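Local coordinates for putative heme binding protein (Tannerella forsythia, PDB 6EU8), which probably binds heme as a member of the HmuY-like family, with heme-binding properties that differ from those of Porphyromonas gingivalis HmuY, at residues T97-G102 and V159-F164. Residues are numbered along the deposited sequence; the frame is centred on the assembly and turned at random.
Sequences TGLPAG and VFVVKF
With chi1 of Leu-99 at 179°, CG lies opposite the backbone N, and the branch carries CD1 out to meet both Val-161 and Lys-163. Val-161 is set by a similar torsion, chi1 -178°, which places CG1 beside its own carbonyl carbon and CG2 beside its backbone N; because the valine branches toward the loop, this rotation lets both methyls reach it. Leu-99 CD1 settles 4.0 Å from Val-161 CG1, the two side chains meeting at a slant. The same methyl presses on the start of the lysine chain, 3.7 Å from Lys-163 CG, and here leucine and lysine lie roughly perpendicular. Pro-100 adds to the apolar patch through CD and CG: its CD stands 4.1 Å from Val-161 CG1 and equally close to CG2, while CG touches CG2 alone. Both valine methyls thus bear on the CD side of the proline ring.

Lys-163 meets Leu-99 CD1 with CG and, more loosely, CD. Its chain then bends at chi3 (76°) and runs on alongside the loop, with NZ still too far from Pro-100 O for a direct bond. A water spans the gap, accepting from Lys-163 NZ at 3.2 Å and donating to Pro-100 O at 3.0 Å. That carbonyl also takes a hydrogen bond from the hydroxyl of Tyr-104, and the lysine makes a cation-pi contact with the same tyrosine. Glu-84 adds a weak, long ion pair to the ammonium.

Val-161 is buried against Ile-86, to which its backbone is hydrogen-bonded, while Leu-99 remains largely exposed and also leans on Tyr-169. The arrangement is that of a connecting loop, between strands 84-87 and 105-111, folded over one face of strand 160-163 in the large antiparallel sheet of this HmuY-family beta fold.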
loop_
_atom_site.group_PDB
_atom_site.type_symbol
_atom_site.label_atom_id
_atom_site.label_comp_id
_atom_site.label_asym_id
_atom_site.label_seq_id
_atom_site.Cartn_x
_atom_site.Cartn_y
_atom_site.Cartn_z
ATOM N N THR A 97 -18.677 -13.985 -3.340
ATOM C CA THR A 97 -19.558 -13.990 -4.507
ATOM C C THR A 97 -19.881 -12.548 -4.855
ATOM O O THR A 97 -20.510 -11.835 -4.070
ATOM C CB THR A 97 -20.830 -14.859 -4.304
ATOM O OG1 THR A 97 -21.418 -14.608 -3.024
ATOM C CG2 THR A 97 -20.468 -16.346 -4.394
ATOM N N GLY A 98 -19.400 -12.119 -6.018
ATOM C CA GLY A 98 -19.665 -10.768 -6.512
ATOM C C GLY A 98 -19.008 -9.713 -5.650
ATOM O O GLY A 98 -17.977 -9.968 -5.022
ATOM N N LEU A 99 -19.608 -8.528 -5.631
ATOM C CA LEU A 99 -19.169 -7.437 -4.785
ATOM C C LEU A 99 -19.961 -7.519 -3.487
ATOM O O LEU A 99 -21.167 -7.237 -3.485
ATOM C CB LEU A 99 -19.421 -6.091 -5.476
ATOM C CG LEU A 99 -19.058 -4.803 -4.738
ATOM C CD1 LEU A 99 -17.577 -4.753 -4.383
ATOM C CD2 LEU A 99 -19.424 -3.621 -5.625
ATOM N N PRO A 100 -19.315 -7.926 -2.380
ATOM C CA PRO A 100 -20.111 -8.068 -1.173
ATOM C C PRO A 100 -20.540 -6.740 -0.598
ATOM O O PRO A 100 -19.866 -5.716 -0.795
ATOM C CB PRO A 100 -19.168 -8.778 -0.187
ATOM C CG PRO A 100 -17.960 -9.148 -0.961
ATOM C CD PRO A 100 -17.891 -8.202 -2.111
ATOM N N ALA A 101 -21.666 -6.765 0.103
ATOM C CA ALA A 101 -22.071 -5.651 0.934
ATOM C C ALA A 101 -21.198 -5.659 2.171
ATOM O O ALA A 101 -20.631 -6.695 2.526
ATOM C CB ALA A 101 -23.537 -5.781 1.323
ATOM N N GLY A 102 -21.097 -4.506 2.823
ATOM C CA GLY A 102 -20.244 -4.350 4.004
ATOM C C GLY A 102 -19.928 -2.899 4.336
ATOM O O GLY A 102 -20.374 -1.976 3.641
ATOM N N VAL A 159 -9.177 -12.709 2.478
ATOM C CA VAL A 159 -9.412 -12.047 1.179
ATOM C C VAL A 159 -9.978 -10.653 1.452
ATOM O O VAL A 159 -10.993 -10.498 2.139
ATOM C CB VAL A 159 -10.418 -12.850 0.291
ATOM C CG1 VAL A 159 -10.742 -12.122 -1.014
ATOM C CG2 VAL A 159 -9.821 -14.205 -0.078
ATOM N N PHE A 160 -9.297 -9.627 0.914
ATOM C CA PHE A 160 -9.772 -8.244 0.914
ATOM C C PHE A 160 -10.569 -7.938 -0.359
ATOM O O PHE A 160 -10.303 -8.513 -1.413
ATOM C CB PHE A 160 -8.600 -7.218 1.067
ATOM C CG PHE A 160 -7.848 -7.346 2.367
ATOM C CD1 PHE A 160 -6.816 -8.262 2.494
ATOM C CD2 PHE A 160 -8.160 -6.548 3.439
ATOM C CE1 PHE A 160 -6.118 -8.423 3.716
ATOM C CE2 PHE A 160 -7.462 -6.681 4.650
ATOM C CZ PHE A 160 -6.439 -7.616 4.785
ATOM N N VAL A 161 -11.546 -7.051 -0.230
ATOM C CA VAL A 161 -12.231 -6.511 -1.405
ATOM C C VAL A 161 -12.072 -4.990 -1.404
ATOM O O VAL A 161 -12.349 -4.330 -0.406
ATOM C CB VAL A 161 -13.716 -6.921 -1.478
ATOM C CG1 VAL A 161 -14.327 -6.339 -2.762
ATOM C CG2 VAL A 161 -13.857 -8.461 -1.469
ATOM N N VAL A 162 -11.643 -4.456 -2.539
ATOM C CA VAL A 162 -11.436 -3.027 -2.724
ATOM C C VAL A 162 -12.304 -2.535 -3.891
ATOM O O VAL A 162 -12.221 -3.100 -4.983
ATOM C CB VAL A 162 -9.961 -2.698 -3.026
ATOM C CG1 VAL A 162 -9.715 -1.205 -2.906
ATOM C CG2 VAL A 162 -9.011 -3.437 -2.065
ATOM N N LYS A 163 -13.072 -1.479 -3.631
ATOM C CA LYS A 163 -13.907 -0.783 -4.650
ATOM C C LYS A 163 -13.202 0.475 -5.107
ATOM O O LYS A 163 -12.752 1.276 -4.247
ATOM C CB LYS A 163 -15.258 -0.347 -4.053
ATOM C CG LYS A 163 -16.159 -1.464 -3.567
ATOM C CD LYS A 163 -17.244 -1.010 -2.577
ATOM C CE LYS A 163 -18.403 -0.291 -3.232
ATOM N NZ LYS A 163 -19.586 -0.353 -2.332
ATOM N N PHE A 164 -13.126 0.685 -6.438
ATOM C CA PHE A 164 -12.366 1.790 -7.041
ATOM C C PHE A 164 -13.249 2.924 -7.579
ATOM O O PHE A 164 -14.470 2.753 -7.709
ATOM C CB PHE A 164 -11.417 1.250 -8.103
ATOM C CG PHE A 164 -10.449 0.235 -7.552
ATOM C CD1 PHE A 164 -9.486 0.633 -6.625
ATOM C CD2 PHE A 164 -10.526 -1.107 -7.911
ATOM C CE1 PHE A 164 -8.621 -0.300 -6.068
ATOM C CE2 PHE A 164 -9.646 -2.045 -7.373
ATOM C CZ PHE A 164 -8.697 -1.633 -6.442
HETATM O O HOH W 1 -20.970 -3.151 -1.859
#